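Local coordinates for protein minor fimbrium subunit Mfa5 (Porphyromonas gingivalis ATCC 33277, PDB 6TO1) that serves as an accessory subunit of the minor fimbriae, surface pili that mediate biofilm formation and adhesion to host cells and other oral bacteria, at residues 373-378 / 383-388; 357-362 / 395-400; 150-155 / 361-366; 175-180 / 232-237. All blocks are in the same frame, centred on the assembly; numbering follows the deposited sequence.

Interaction 1 of 4, residues 373-378 / 383-388; sequences NSLKLT and NHFFTA. With PO4 (phosphate ion), chain D.
Lys376 does two unlike jobs along one side chain: its methylenes lie against the ring of Phe385, while its ammonium end holds a phosphate ion. The pair belongs to a beta-alpha-beta unit of the von Willebrand factor A domain, in which strand 357-362 leads through helix 369-378 to the edge strand 385-387, so the contact packs the crossover helix onto the last strand of the sheet. Phe385 CG stands anti to the backbone N (chi1 163°), which carries the ring toward the helix, where Leu375 and Lys376 meet it from the same side but at different atoms. Lys376 CG comes to 3.5 Å from Phe385 CD2, and further out Lys376 CE is still within 3.8 Å of the same Phe385 CD2. Leu375 CB touches Phe385 CD1 at 3.7 Å; the leucine and the ring cross at about a right angle, whereas the lysine runs past the ring at a slant. Across the segments the contact is apolar, and the polar chemistry begins where the lysine leaves the ring. Beyond CG the chain of Lys376 is fully extended, and this reach brings NZ to the anion, probably a guest from the crystallisation liquor, as well as to a salt bridge with Glu382. In this crystal the lysine charge would thus be shared between an acidic residue of the turn and the phosphate. Behind the helix, Ser374 and Thr378 pack on helix 340-353. At the phosphate, Lys376 NZ donates a 3.0 Å hydrogen bond to O2, and Asn373 OD1 lies 2.6 Å from that same O2.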
loop_
_atom_site.group_PDB
_atom_site.type_symbol
_atom_site.label_atom_id
_atom_site.label_comp_id
_atom_site.label_asym_id
_atom_site.label_seq_id
_atom_site.Cartn_x
_atom_site.Cartn_y
_atom_site.Cartn_z
ATOM N N ASN A 373 18.380 -25.114 -25.602
ATOM C CA ASN A 373 17.052 -24.955 -26.174
ATOM C C ASN A 373 16.022 -25.771 -25.417
ATOM O O ASN A 373 14.873 -25.334 -25.277
ATOM C CB ASN A 373 17.083 -25.326 -27.657
ATOM C CG ASN A 373 17.860 -24.308 -28.475
ATOM O OD1 ASN A 373 18.371 -23.331 -27.924
ATOM N ND2 ASN A 373 17.947 -24.524 -29.777
ATOM N N SER A 374 16.402 -26.955 -24.913
ATOM C CA SER A 374 15.502 -27.690 -24.025
ATOM C C SER A 374 15.176 -26.870 -22.783
ATOM O O SER A 374 14.013 -26.771 -22.380
ATOM C CB SER A 374 16.111 -29.035 -23.642
ATOM O OG SER A 374 16.087 -29.906 -24.739
ATOM N N LEU A 375 16.195 -26.259 -22.165
ATOM C CA LEU A 375 15.945 -25.422 -20.992
ATOM C C LEU A 375 15.146 -24.167 -21.339
ATOM O O LEU A 375 14.353 -23.703 -20.524
ATOM C CB LEU A 375 17.273 -25.059 -20.314
ATOM C CG LEU A 375 17.978 -26.263 -19.641
ATOM C CD1 LEU A 375 19.359 -25.806 -19.184
ATOM C CD2 LEU A 375 17.190 -26.781 -18.472
ATOM N N LYS A 376 15.316 -23.615 -22.536
ATOM C CA LYS A 376 14.496 -22.472 -22.911
ATOM C C LYS A 376 13.019 -22.844 -22.961
ATOM O O LYS A 376 12.164 -22.073 -22.521
ATOM C CB LYS A 376 14.936 -21.909 -24.264
ATOM C CG LYS A 376 16.198 -21.131 -24.227
ATOM C CD LYS A 376 16.576 -20.621 -25.656
ATOM C CE LYS A 376 17.980 -20.089 -25.678
ATOM N NZ LYS A 376 18.244 -19.489 -27.014
ATOM N N LEU A 377 12.696 -24.030 -23.494
ATOM C CA LEU A 377 11.301 -24.437 -23.606
ATOM C C LEU A 377 10.725 -24.872 -22.262
ATOM O O LEU A 377 9.505 -24.870 -22.085
ATOM C CB LEU A 377 11.179 -25.568 -24.632
ATOM C CG LEU A 377 11.382 -25.168 -26.091
ATOM C CD1 LEU A 377 11.056 -26.361 -27.020
ATOM C CD2 LEU A 377 10.561 -23.984 -26.495
ATOM N N THR A 378 11.588 -25.331 -21.339
ATOM C CA THR A 378 11.185 -25.715 -20.004
ATOM C C THR A 378 10.790 -24.485 -19.190
ATOM O O THR A 378 9.822 -24.526 -18.417
ATOM C CB THR A 378 12.341 -26.457 -19.311
ATOM O OG1 THR A 378 12.752 -27.591 -20.077
ATOM C CG2 THR A 378 11.938 -26.924 -17.947
ATOM N N ASN A 383 13.040 -15.730 -22.165
ATOM C CA ASN A 383 13.630 -14.731 -21.285
ATOM C C ASN A 383 13.723 -15.192 -19.834
ATOM O O ASN A 383 14.380 -14.520 -19.039
ATOM C CB ASN A 383 12.832 -13.436 -21.362
ATOM C CG ASN A 383 13.104 -12.666 -22.649
ATOM O OD1 ASN A 383 14.063 -12.960 -23.371
ATOM N ND2 ASN A 383 12.260 -11.689 -22.949
ATOM N N HIS A 384 13.085 -16.308 -19.467
ATOM C CA HIS A 384 13.275 -16.903 -18.152
ATOM C C HIS A 384 14.343 -17.997 -18.152
ATOM O O HIS A 384 14.478 -18.724 -17.158
ATOM C CB HIS A 384 11.957 -17.473 -17.626
ATOM C CG HIS A 384 11.011 -16.435 -17.118
ATOM N ND1 HIS A 384 10.380 -15.531 -17.950
ATOM C CD2 HIS A 384 10.585 -16.156 -15.868
ATOM C CE1 HIS A 384 9.596 -14.753 -17.232
ATOM N NE2 HIS A 384 9.709 -15.105 -15.965
ATOM N N PHE A 385 15.089 -18.130 -19.239
ATOM C CA PHE A 385 16.292 -18.939 -19.301
ATOM C C PHE A 385 17.502 -18.019 -19.380
ATOM O O PHE A 385 17.463 -16.987 -20.065
ATOM C CB PHE A 385 16.281 -19.854 -20.540
ATOM C CG PHE A 385 17.613 -20.403 -20.885
ATOM C CD1 PHE A 385 18.117 -21.505 -20.221
ATOM C CD2 PHE A 385 18.390 -19.818 -21.881
ATOM C CE1 PHE A 385 19.350 -22.026 -20.543
ATOM C CE2 PHE A 385 19.641 -20.331 -22.190
ATOM C CZ PHE A 385 20.108 -21.446 -21.531
ATOM N N PHE A 386 18.585 -18.392 -18.709
ATOM C CA PHE A 386 19.872 -17.769 -18.986
ATOM C C PHE A 386 21.003 -18.751 -18.728
ATOM O O PHE A 386 20.857 -19.715 -17.976
ATOM C CB PHE A 386 20.049 -16.456 -18.188
ATOM C CG PHE A 386 20.005 -16.598 -16.686
ATOM C CD1 PHE A 386 21.151 -16.927 -15.982
ATOM C CD2 PHE A 386 18.838 -16.345 -15.978
ATOM C CE1 PHE A 386 21.131 -17.033 -14.602
ATOM C CE2 PHE A 386 18.809 -16.460 -14.589
ATOM C CZ PHE A 386 19.965 -16.783 -13.913
ATOM N N THR A 387 22.115 -18.530 -19.417
ATOM C CA THR A 387 23.302 -19.336 -19.193
ATOM C C THR A 387 24.001 -18.851 -17.930
ATOM O O THR A 387 23.947 -17.673 -17.583
ATOM C CB THR A 387 24.270 -19.254 -20.374
ATOM O OG1 THR A 387 24.589 -17.878 -20.603
ATOM C CG2 THR A 387 23.635 -19.839 -21.630
ATOM N N ALA A 388 24.679 -19.774 -17.255
ATOM C CA ALA A 388 25.287 -19.487 -15.963
ATOM C C ALA A 388 26.650 -18.804 -16.126
ATOM O O ALA A 388 27.676 -19.270 -15.629
ATOM C CB ALA A 388 25.415 -20.776 -15.168
HETATM P P PO4 D . 21.561 -21.398 -27.818
HETATM O O1 PO4 D . 21.687 -20.671 -26.497
HETATM O O2 PO4 D . 20.118 -21.422 -28.274
HETATM O O3 PO4 D . 22.336 -20.683 -28.901
HETATM O O4 PO4 D . 22.063 -22.815 -27.686
#

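Interaction 2 of 4, residues 357-362 / 395-400; sequences TIHTIG and AAFDNI
Phe397 presents its edge to the face of His359, a T-shaped aromatic pair with ring centroids 5.3 Å apart and planes at 76°. The touching atom is Phe397 CE1, which stands over the imidazole near its rim, 3.8 Å from His359 ND1 and 3.9 Å from His359 CG. A second point of the same phenyl edge is used by Ile361: its CD1 meets Phe397 CE2 at 3.9 Å, close to the plane of the ring. The phenyl therefore bridges two residues on one side of strand 357-362, lodged between an aromatic face and a methyl group.

In the next shell, Phe397 packs on Ile231 of the neighbouring strand and forms another edge-to-face pair with Phe156 of helix 143-160. The imidazole is fixed from its far end by a hydrogen bond between His359 NE2 and His229 ND1, and its ring also meets that of His384. Further out, Lys159 of helix 143-160 ties down the loop, through a salt bridge with Asp398 and a hydrogen bond to the carbonyl of Ala396.

In fold terms, the chain that leaves helix 390-395 is pinned across one face of the central sheet of the von Willebrand factor A domain. The phenyl edge carries slightly positive C-H groups; if the imidazole is neutral, its face would be relatively electron-rich, and the pairing would probably be mildly attractive, adding a directional electrostatic term to plain apolar packing.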
loop_
_atom_site.group_PDB
_atom_site.type_symbol
_atom_site.label_atom_id
_atom_site.label_comp_id
_atom_site.label_asym_id
_atom_site.label_seq_id
_atom_site.Cartn_x
_atom_site.Cartn_y
_atom_site.Cartn_z
ATOM N N THR A 357 5.658 -20.063 -12.192
ATOM C CA THR A 357 6.663 -19.454 -13.054
ATOM C C THR A 357 7.911 -20.325 -13.036
ATOM O O THR A 357 8.378 -20.720 -11.966
ATOM C CB THR A 357 6.990 -18.039 -12.569
ATOM O OG1 THR A 357 5.806 -17.248 -12.637
ATOM C CG2 THR A 357 8.054 -17.404 -13.423
ATOM N N ILE A 358 8.449 -20.616 -14.213
ATOM C CA ILE A 358 9.594 -21.507 -14.327
ATOM C C ILE A 358 10.781 -20.728 -14.853
ATOM O O ILE A 358 10.732 -20.198 -15.970
ATOM C CB ILE A 358 9.329 -22.712 -15.254
ATOM C CG1 ILE A 358 7.941 -23.257 -15.000
ATOM C CG2 ILE A 358 10.438 -23.734 -15.071
ATOM C CD1 ILE A 358 7.696 -23.743 -13.621
ATOM N N HIS A 359 11.872 -20.747 -14.086
ATOM C CA HIS A 359 13.160 -20.208 -14.482
ATOM C C HIS A 359 14.139 -21.352 -14.708
ATOM O O HIS A 359 14.181 -22.303 -13.916
ATOM C CB HIS A 359 13.745 -19.309 -13.399
ATOM C CG HIS A 359 12.773 -18.339 -12.825
ATOM N ND1 HIS A 359 12.776 -17.003 -13.170
ATOM C CD2 HIS A 359 11.776 -18.498 -11.924
ATOM C CE1 HIS A 359 11.809 -16.388 -12.511
ATOM N NE2 HIS A 359 11.197 -17.269 -11.740
ATOM N N THR A 360 14.939 -21.264 -15.757
ATOM C CA THR A 360 15.953 -22.285 -15.973
ATOM C C THR A 360 17.295 -21.598 -16.161
ATOM O O THR A 360 17.393 -20.527 -16.754
ATOM C CB THR A 360 15.656 -23.187 -17.184
ATOM O OG1 THR A 360 15.518 -22.365 -18.347
ATOM C CG2 THR A 360 14.390 -23.971 -16.972
ATOM N N ILE A 361 18.338 -22.257 -15.683
ATOM C CA ILE A 361 19.693 -21.724 -15.717
ATOM C C ILE A 361 20.571 -22.824 -16.272
ATOM O O ILE A 361 20.616 -23.918 -15.709
ATOM C CB ILE A 361 20.168 -21.287 -14.320
ATOM C CG1 ILE A 361 19.183 -20.285 -13.728
ATOM C CG2 ILE A 361 21.559 -20.728 -14.399
ATOM C CD1 ILE A 361 19.501 -19.935 -12.286
ATOM N N GLY A 362 21.278 -22.544 -17.365
ATOM C CA GLY A 362 22.030 -23.564 -18.063
ATOM C C GLY A 362 23.503 -23.487 -17.708
ATOM O O GLY A 362 24.164 -22.487 -17.984
ATOM N N ALA A 395 23.494 -11.128 -11.399
ATOM C CA ALA A 395 22.338 -10.262 -11.529
ATOM C C ALA A 395 21.013 -10.939 -11.193
ATOM O O ALA A 395 20.004 -10.245 -11.054
ATOM C CB ALA A 395 22.265 -9.710 -12.957
ATOM N N ALA A 396 20.984 -12.255 -11.027
ATOM C CA ALA A 396 19.707 -12.953 -11.021
ATOM C C ALA A 396 18.981 -12.871 -9.679
ATOM O O ALA A 396 19.590 -12.905 -8.609
ATOM C CB ALA A 396 19.923 -14.430 -11.375
ATOM N N PHE A 397 17.644 -12.820 -9.760
ATOM C CA PHE A 397 16.739 -12.960 -8.599
ATOM C C PHE A 397 16.916 -11.819 -7.598
ATOM O O PHE A 397 16.895 -12.031 -6.382
ATOM C CB PHE A 397 16.897 -14.328 -7.914
ATOM C CG PHE A 397 16.733 -15.473 -8.877
ATOM C CD1 PHE A 397 15.523 -15.662 -9.517
ATOM C CD2 PHE A 397 17.790 -16.290 -9.194
ATOM C CE1 PHE A 397 15.370 -16.652 -10.440
ATOM C CE2 PHE A 397 17.638 -17.297 -10.130
ATOM C CZ PHE A 397 16.437 -17.464 -10.753
ATOM N N ASP A 398 17.046 -10.599 -8.116
ATOM C CA ASP A 398 17.329 -9.454 -7.253
ATOM C C ASP A 398 16.132 -9.095 -6.377
ATOM O O ASP A 398 16.299 -8.760 -5.197
ATOM C CB ASP A 398 17.732 -8.244 -8.100
ATOM C CG ASP A 398 19.230 -8.144 -8.316
ATOM O OD1 ASP A 398 19.991 -8.871 -7.638
ATOM O OD2 ASP A 398 19.645 -7.330 -9.175
ATOM N N ASN A 399 14.921 -9.127 -6.936
ATOM C CA ASN A 399 13.713 -8.772 -6.181
ATOM C C ASN A 399 12.645 -9.819 -6.469
ATOM O O ASN A 399 11.721 -9.590 -7.252
ATOM C CB ASN A 399 13.231 -7.377 -6.535
ATOM C CG ASN A 399 14.189 -6.310 -6.083
ATOM O OD1 ASN A 399 15.008 -5.831 -6.867
ATOM N ND2 ASN A 399 14.111 -5.939 -4.808
ATOM N N ILE A 400 12.777 -10.982 -5.833
ATOM C CA ILE A 400 11.792 -12.021 -6.073
ATOM C C ILE A 400 10.461 -11.643 -5.452
ATOM O O ILE A 400 9.402 -12.080 -5.918
ATOM C CB ILE A 400 12.296 -13.374 -5.550
ATOM C CG1 ILE A 400 11.463 -14.503 -6.173
ATOM C CG2 ILE A 400 12.232 -13.454 -4.052
ATOM C CD1 ILE A 400 11.731 -14.678 -7.690
#

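Interaction 3 of 4, residues 150-155 / 361-366; sequences IASGQR and IGYDLG
Ser152 OG is gripped from two directions: Tyr363 OH donates to it across the contact in a 2.7 Å hydrogen bond, and OG is also hydrogen-bonded to the carbonyl O of Ser148, one turn back in its own helix. A weak bond to the carbonyl of Ala149 adds a minor third partner. The serine reaches both sides because its OG sits between the backbone N and the carbonyl carbon (chi1 59°).

Tyr363 follows directly on strand 357-362, and its ring runs from the end of that strand to helix 143-160. Ser152 OG lies in the plane of the phenol, near the CE1 side, at 3.6 Å from Tyr363 CZ. The hydroxyl is thus met at the ring's edge, while the ring itself packs on Ser148, Ala149, Met233 and Ala388. These mostly apolar neighbours and the single strong bond fix the phenol in a buried setting, where the residue just after a strand of the von Willebrand factor A sheet is tied to a helix lying over one face of that sheet.

The two segments carry local bracing of their own. In the helix, the Gln154 side chain turns back to Ile150 O, with NE2 3.1 Å away; backbone Gln154 N meets that oxygen from the opposite face of its plane. In the loop beyond Tyr363, Asp364 OD1 accepts from Gly366 N at 3.0 Å and closes an Asx turn.

With the phenol as donor to Ser152 and the serine bonded onward to Ser148 O, two buried hydroxyls are satisfied in one relay that ends on a helix carbonyl.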
loop_
_atom_site.group_PDB
_atom_site.type_symbol
_atom_site.label_atom_id
_atom_site.label_comp_id
_atom_site.label_asym_id
_atom_site.label_seq_id
_atom_site.Cartn_x
_atom_site.Cartn_y
_atom_site.Cartn_z
ATOM N N ILE A 150 26.652 -24.865 -6.890
ATOM C CA ILE A 150 26.716 -24.775 -5.433
ATOM C C ILE A 150 26.961 -23.337 -4.992
ATOM O O ILE A 150 26.328 -22.839 -4.047
ATOM C CB ILE A 150 27.806 -25.728 -4.903
ATOM C CG1 ILE A 150 27.337 -27.171 -4.991
ATOM C CG2 ILE A 150 28.217 -25.371 -3.485
ATOM C CD1 ILE A 150 28.446 -28.194 -4.770
ATOM N N ALA A 151 27.899 -22.657 -5.646
ATOM C CA ALA A 151 28.194 -21.276 -5.293
ATOM C C ALA A 151 27.014 -20.364 -5.612
ATOM O O ALA A 151 26.619 -19.528 -4.785
ATOM C CB ALA A 151 29.447 -20.808 -6.028
ATOM N N SER A 152 26.433 -20.512 -6.818
ATOM C CA SER A 152 25.358 -19.618 -7.225
ATOM C C SER A 152 24.073 -19.928 -6.474
ATOM O O SER A 152 23.303 -19.014 -6.170
ATOM C CB SER A 152 25.127 -19.697 -8.750
ATOM O OG SER A 152 24.789 -21.003 -9.181
ATOM N N GLY A 153 23.824 -21.207 -6.159
ATOM C CA GLY A 153 22.623 -21.537 -5.422
ATOM C C GLY A 153 22.622 -20.910 -4.043
ATOM O O GLY A 153 21.602 -20.412 -3.574
ATOM N N GLN A 154 23.770 -20.908 -3.380
ATOM C CA GLN A 154 23.847 -20.239 -2.086
ATOM C C GLN A 154 23.622 -18.746 -2.232
ATOM O O GLN A 154 22.913 -18.134 -1.425
ATOM C CB GLN A 154 25.190 -20.523 -1.444
ATOM C CG GLN A 154 25.333 -21.959 -1.045
ATOM C CD GLN A 154 26.686 -22.216 -0.455
ATOM O OE1 GLN A 154 26.870 -22.117 0.757
ATOM N NE2 GLN A 154 27.649 -22.541 -1.306
ATOM N N ARG A 155 24.206 -18.140 -3.262
ATOM C CA ARG A 155 24.001 -16.721 -3.492
ATOM C C ARG A 155 22.530 -16.404 -3.714
ATOM O O ARG A 155 22.037 -15.386 -3.216
ATOM C CB ARG A 155 24.852 -16.254 -4.668
ATOM C CG ARG A 155 24.751 -14.747 -4.878
ATOM C CD ARG A 155 25.398 -14.294 -6.190
ATOM N NE ARG A 155 24.904 -12.975 -6.593
ATOM C CZ ARG A 155 25.569 -11.836 -6.418
ATOM N NH1 ARG A 155 26.765 -11.841 -5.843
ATOM N NH2 ARG A 155 25.034 -10.687 -6.815
ATOM N N ILE A 361 18.338 -22.257 -15.683
ATOM C CA ILE A 361 19.693 -21.724 -15.717
ATOM C C ILE A 361 20.571 -22.824 -16.272
ATOM O O ILE A 361 20.616 -23.918 -15.709
ATOM C CB ILE A 361 20.168 -21.287 -14.320
ATOM C CG1 ILE A 361 19.183 -20.285 -13.728
ATOM C CG2 ILE A 361 21.559 -20.728 -14.399
ATOM C CD1 ILE A 361 19.501 -19.935 -12.286
ATOM N N GLY A 362 21.278 -22.544 -17.365
ATOM C CA GLY A 362 22.030 -23.564 -18.063
ATOM C C GLY A 362 23.503 -23.487 -17.708
ATOM O O GLY A 362 24.164 -22.487 -17.984
ATOM N N TYR A 363 24.013 -24.553 -17.100
ATOM C CA TYR A 363 25.389 -24.571 -16.608
ATOM C C TYR A 363 26.403 -25.171 -17.586
ATOM O O TYR A 363 27.597 -25.216 -17.266
ATOM C CB TYR A 363 25.428 -25.307 -15.258
ATOM C CG TYR A 363 24.880 -24.438 -14.147
ATOM C CD1 TYR A 363 25.724 -23.773 -13.269
ATOM C CD2 TYR A 363 23.506 -24.230 -14.015
ATOM C CE1 TYR A 363 25.225 -22.974 -12.279
ATOM C CE2 TYR A 363 23.006 -23.411 -13.046
ATOM C CZ TYR A 363 23.859 -22.794 -12.169
ATOM O OH TYR A 363 23.343 -21.971 -11.208
ATOM N N ASP A 364 25.977 -25.615 -18.765
ATOM C CA ASP A 364 26.894 -25.976 -19.851
ATOM C C ASP A 364 27.187 -24.688 -20.621
ATOM O O ASP A 364 26.310 -24.165 -21.319
ATOM C CB ASP A 364 26.271 -27.037 -20.756
ATOM C CG ASP A 364 27.210 -27.512 -21.859
ATOM O OD1 ASP A 364 28.191 -26.815 -22.162
ATOM O OD2 ASP A 364 26.950 -28.598 -22.411
ATOM N N LEU A 365 28.393 -24.145 -20.460
ATOM C CA LEU A 365 28.732 -22.864 -21.073
ATOM C C LEU A 365 29.347 -23.001 -22.470
ATOM O O LEU A 365 29.835 -22.005 -23.021
ATOM C CB LEU A 365 29.693 -22.072 -20.179
ATOM C CG LEU A 365 29.236 -21.857 -18.729
ATOM C CD1 LEU A 365 30.225 -20.958 -17.969
ATOM C CD2 LEU A 365 27.878 -21.235 -18.666
ATOM N N GLY A 366 29.314 -24.178 -23.056
ATOM C CA GLY A 366 29.883 -24.421 -24.371
ATOM C C GLY A 366 28.913 -24.320 -25.537
ATOM O O GLY A 366 29.245 -24.756 -26.644
#

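Interaction 4 of 4, residues 175-180 / 232-237; sequences VSYDHE and LMSDGL
Tyr177 and Leu232 cross at about a right angle, the phenol meeting a methyl of the leucine, CD1, in the parallel core of the von Willebrand factor A fold. Their strands, 170-177 and 227-234, are not neighbours: strand 126-133 runs between them, and the side chains meet across it. With CG between the backbone N and the carbonyl carbon (chi1 68°), the tyrosine swings its ring over that central strand, onto Val131 and Asp133. Leu232 CD1 then approaches the ring obliquely, 3.8 Å from Tyr177 CE2 and 3.7 Å from Tyr177 OH.

Past the leucine, the phenol oxygen arrives beside Ser234, 3.5 Å from its CB and 3.3 Å from its OG. Each hydroxyl has a hydrogen-bond partner elsewhere: Tyr177 OH is bonded to Thr209, and Ser234 OG to Asp133. The magnesium ion bound by Ser135, Ser137 and Thr207 lies about 6 Å from the Ser234 side chain, so the contact borders the metal site.

Beyond the strand end, Asp235 OD1 takes Leu237 N in an Asx turn. Ser234 closes an ST turn, its OG accepting from Gly236 N at 2.9 Å.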
loop_
_atom_site.group_PDB
_atom_site.type_symbol
_atom_site.label_atom_id
_atom_site.label_comp_id
_atom_site.label_asym_id
_atom_site.label_seq_id
_atom_site.Cartn_x
_atom_site.Cartn_y
_atom_site.Cartn_z
ATOM N N VAL A 175 15.184 -29.044 -3.875
ATOM C CA VAL A 175 15.235 -30.358 -4.492
ATOM C C VAL A 175 16.581 -30.522 -5.211
ATOM O O VAL A 175 17.051 -29.608 -5.892
ATOM C CB VAL A 175 14.075 -30.534 -5.504
ATOM C CG1 VAL A 175 14.227 -31.862 -6.249
ATOM C CG2 VAL A 175 12.712 -30.464 -4.822
ATOM N N SER A 176 17.191 -31.693 -5.087
ATOM C CA SER A 176 18.300 -32.065 -5.952
ATOM C C SER A 176 17.875 -33.313 -6.714
ATOM O O SER A 176 16.906 -33.990 -6.351
ATOM C CB SER A 176 19.591 -32.322 -5.176
ATOM O OG SER A 176 19.487 -33.508 -4.412
ATOM N N TYR A 177 18.584 -33.614 -7.800
ATOM C CA TYR A 177 18.259 -34.829 -8.491
ATOM C C TYR A 177 19.459 -35.363 -9.255
ATOM O O TYR A 177 20.342 -34.622 -9.699
ATOM C CB TYR A 177 17.065 -34.659 -9.456
ATOM C CG TYR A 177 17.342 -33.779 -10.655
ATOM C CD1 TYR A 177 17.750 -34.318 -11.864
ATOM C CD2 TYR A 177 17.168 -32.410 -10.589
ATOM C CE1 TYR A 177 17.988 -33.523 -12.956
ATOM C CE2 TYR A 177 17.411 -31.617 -11.672
ATOM C CZ TYR A 177 17.815 -32.174 -12.861
ATOM O OH TYR A 177 18.038 -31.360 -13.958
ATOM N N ASP A 178 19.453 -36.675 -9.386
ATOM C CA ASP A 178 20.342 -37.410 -10.276
ATOM C C ASP A 178 19.452 -38.397 -11.036
ATOM O O ASP A 178 18.584 -37.982 -11.823
ATOM C CB ASP A 178 21.470 -38.094 -9.502
ATOM C CG ASP A 178 21.006 -38.768 -8.224
ATOM O OD1 ASP A 178 20.419 -39.873 -8.307
ATOM O OD2 ASP A 178 21.241 -38.171 -7.122
ATOM N N HIS A 179 19.657 -39.700 -10.854
ATOM C CA HIS A 179 18.719 -40.635 -11.463
ATOM C C HIS A 179 17.395 -40.695 -10.715
ATOM O O HIS A 179 16.463 -41.340 -11.197
ATOM C CB HIS A 179 19.312 -42.054 -11.588
ATOM C CG HIS A 179 19.810 -42.633 -10.303
ATOM N ND1 HIS A 179 21.115 -42.480 -9.891
ATOM C CD2 HIS A 179 19.184 -43.349 -9.337
ATOM C CE1 HIS A 179 21.280 -43.096 -8.733
ATOM N NE2 HIS A 179 20.124 -43.629 -8.375
ATOM N N GLU A 180 17.276 -40.012 -9.578
ATOM C CA GLU A 180 16.026 -39.864 -8.848
ATOM C C GLU A 180 16.074 -38.521 -8.125
ATOM O O GLU A 180 17.159 -37.982 -7.880
ATOM C CB GLU A 180 15.828 -41.022 -7.851
ATOM C CG GLU A 180 16.876 -40.966 -6.791
ATOM C CD GLU A 180 16.970 -42.201 -5.936
ATOM O OE1 GLU A 180 16.000 -42.978 -5.883
ATOM O OE2 GLU A 180 18.036 -42.369 -5.303
ATOM N N LEU A 232 15.137 -24.086 -11.994
ATOM C CA LEU A 232 15.861 -25.291 -12.371
ATOM C C LEU A 232 17.272 -24.925 -12.788
ATOM O O LEU A 232 17.468 -24.117 -13.694
ATOM C CB LEU A 232 15.151 -26.022 -13.519
ATOM C CG LEU A 232 15.819 -27.240 -14.111
ATOM C CD1 LEU A 232 15.925 -28.383 -13.112
ATOM C CD2 LEU A 232 15.028 -27.655 -15.376
ATOM N N MET A 233 18.249 -25.546 -12.145
ATOM C CA MET A 233 19.664 -25.310 -12.382
ATOM C C MET A 233 20.242 -26.608 -12.925
ATOM O O MET A 233 20.381 -27.591 -12.186
ATOM C CB MET A 233 20.354 -24.887 -11.079
ATOM C CG MET A 233 19.876 -23.524 -10.602
ATOM S SD MET A 233 19.953 -23.230 -8.821
ATOM C CE MET A 233 21.704 -23.464 -8.538
ATOM N N SER A 234 20.560 -26.633 -14.212
ATOM C CA SER A 234 20.915 -27.892 -14.847
ATOM C C SER A 234 21.860 -27.619 -16.003
ATOM O O SER A 234 21.867 -26.526 -16.565
ATOM C CB SER A 234 19.649 -28.620 -15.330
ATOM O OG SER A 234 20.006 -29.756 -16.105
ATOM N N ASP A 235 22.645 -28.632 -16.388
ATOM C CA ASP A 235 23.371 -28.409 -17.636
ATOM C C ASP A 235 22.511 -28.695 -18.859
ATOM O O ASP A 235 22.962 -28.437 -19.978
ATOM C CB ASP A 235 24.680 -29.197 -17.707
ATOM C CG ASP A 235 24.498 -30.695 -17.692
ATOM O OD1 ASP A 235 23.472 -31.227 -18.214
ATOM O OD2 ASP A 235 25.421 -31.356 -17.147
ATOM N N GLY A 236 21.287 -29.192 -18.677
ATOM C CA GLY A 236 20.285 -29.186 -19.730
ATOM C C GLY A 236 20.111 -30.484 -20.489
ATOM O O GLY A 236 19.172 -30.590 -21.302
ATOM N N LEU A 237 20.985 -31.456 -20.303
ATOM C CA LEU A 237 20.854 -32.723 -21.016
ATOM C C LEU A 237 20.190 -33.769 -20.128
ATOM O O LEU A 237 20.859 -34.508 -19.401
ATOM C CB LEU A 237 22.223 -33.189 -21.506
ATOM C CG LEU A 237 22.191 -34.446 -22.376
ATOM C CD1 LEU A 237 21.322 -34.155 -23.621
ATOM C CD2 LEU A 237 23.551 -34.955 -22.774
#

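In the fold
From the N terminus, helix 143-160 comes first and opens interaction 3, which closes only at the end of strand 357-362. Within that long loop lies interaction 4, joining strands 170-177 and 227-234 near the magnesium site. Interaction 2 starts on strand 357-362, sharing Ile361 and Gly362 with interaction 3, and ends in the loop after helix 390-395. It encloses interaction 1, the short closure between helix 369-378 and strand 385-387. Backbone bonds link strand 357-362 to strand 227-234 on one flank and 385-387 on the other, while Leu375 packs on Leu232, joining interactions 1 and 4. Interactions 1 and 3 thus tie helices to the sheet or its strand end, and interaction 2 pins a loop.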